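Local structure of calcium homeostasis modulator protein 5 (Homo sapiens, 7D60) at residues 131-135 and 136-140. The protein oligomerizes into undecameric, cone-shaped large-pore channels whose gating and ion conductance are likely regulated by membrane lipids. Sequence-based numbering, arbitrary orientation.
Sequences GTRSS and GLLEL
The loop, probably extracellular, that joins helix 123-130 to the short, weakly bonded helix 138-141 is a worked example of how a turn closes on itself: T132, R133 and S134 meet L137 and L138 just as the chain swings round into the next helix. One side-chain hydrogen bond spans the bend, from S134 OG to the carbonyl O of G136 at 2.9 Å. The hydroxyl comes in above the carbonyl plane, 40° out of it, with a C=O...OG angle of 124°. What aims it there is the side-chain rotation of S134, which sets OG opposite the backbone N (chi1 167°) and next to its own carbonyl carbon. With an alanine here the hydroxyl is gone, and the G136 carbonyl would probably lose its side-chain donor, leaving the bend less firmly fixed. Buried L138 turns in toward the first half of the loop. Its CD1 lies 3.8 Å from T132 CG2, the two side chains running past one another in opposite directions, and its CB sits 3.3 Å from the backbone O of S134. L137 plays a lesser part, bringing CD2 to 4.0 Å from T132 OG1. Outside the turn, L138 also rests on W150 and L153 farther along the chain, and R133 is tied to that loop by a hydrogen bond from NH2 to W150 O. The bent R133 chain carries its guanidinium back over L138, whose CD2 lies over one face, toward the rim, 4.0 Å from R133 NH2.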
# COMPACT_ATOMS: atom_id res chain seq x y z
N GLY A 131 -17.13 32.80 45.46
CA GLY A 131 -18.30 33.47 45.99
C GLY A 131 -18.75 32.95 47.33
O GLY A 131 -19.93 32.63 47.49
N THR A 132 -17.85 32.87 48.31
CA THR A 132 -18.20 32.19 49.55
C THR A 132 -18.99 33.08 50.51
O THR A 132 -19.97 32.62 51.10
CB THR A 132 -16.94 31.62 50.21
OG1 THR A 132 -17.27 31.07 51.49
CG2 THR A 132 -15.81 32.63 50.33
N ARG A 133 -18.59 34.36 50.67
CA ARG A 133 -19.28 35.37 51.50
C ARG A 133 -19.47 34.93 52.95
O ARG A 133 -20.52 35.16 53.56
CB ARG A 133 -20.63 35.76 50.88
CG ARG A 133 -20.53 36.59 49.62
CD ARG A 133 -19.91 37.95 49.89
NE ARG A 133 -18.53 38.00 49.45
CZ ARG A 133 -17.64 38.90 49.86
NH1 ARG A 133 -17.99 39.83 50.74
NH2 ARG A 133 -16.41 38.87 49.39
N SER A 134 -18.45 34.29 53.51
CA SER A 134 -18.52 33.80 54.88
C SER A 134 -17.51 34.54 55.75
O SER A 134 -16.50 35.05 55.26
CB SER A 134 -18.26 32.29 54.94
OG SER A 134 -18.03 31.86 56.26
N SER A 135 -17.80 34.60 57.05
CA SER A 135 -16.90 35.27 57.99
C SER A 135 -15.60 34.49 58.15
O SER A 135 -14.51 35.02 57.91
CB SER A 135 -17.60 35.45 59.34
OG SER A 135 -16.79 36.20 60.23
N GLY A 136 -15.70 33.23 58.55
CA GLY A 136 -14.59 32.32 58.40
C GLY A 136 -14.38 31.97 56.94
O GLY A 136 -15.19 32.31 56.07
N LEU A 137 -13.20 31.39 56.66
CA LEU A 137 -12.77 30.84 55.37
C LEU A 137 -12.45 31.94 54.35
O LEU A 137 -11.85 31.67 53.31
CB LEU A 137 -13.80 29.82 54.84
CG LEU A 137 -13.77 29.10 53.49
CD1 LEU A 137 -12.55 28.20 53.38
CD2 LEU A 137 -15.06 28.32 53.29
N LEU A 138 -12.77 33.19 54.67
CA LEU A 138 -12.42 34.32 53.82
C LEU A 138 -11.16 35.01 54.29
O LEU A 138 -10.45 35.60 53.46
CB LEU A 138 -13.58 35.32 53.79
CG LEU A 138 -13.70 36.26 52.60
CD1 LEU A 138 -13.56 35.49 51.32
CD2 LEU A 138 -15.04 36.95 52.63
N GLU A 139 -10.86 34.95 55.58
CA GLU A 139 -9.57 35.41 56.08
C GLU A 139 -8.44 34.45 55.76
O GLU A 139 -7.29 34.87 55.71
CB GLU A 139 -9.64 35.62 57.60
CG GLU A 139 -10.83 36.43 58.05
CD GLU A 139 -10.82 36.68 59.54
OE1 GLU A 139 -9.77 36.46 60.17
OE2 GLU A 139 -11.86 37.10 60.08
N LEU A 140 -8.75 33.17 55.53
CA LEU A 140 -7.71 32.21 55.20
C LEU A 140 -7.24 32.36 53.76
O LEU A 140 -6.07 32.14 53.46
CB LEU A 140 -8.20 30.79 55.45
CG LEU A 140 -8.92 30.51 56.77
CD1 LEU A 140 -9.55 29.14 56.73
CD2 LEU A 140 -7.96 30.63 57.94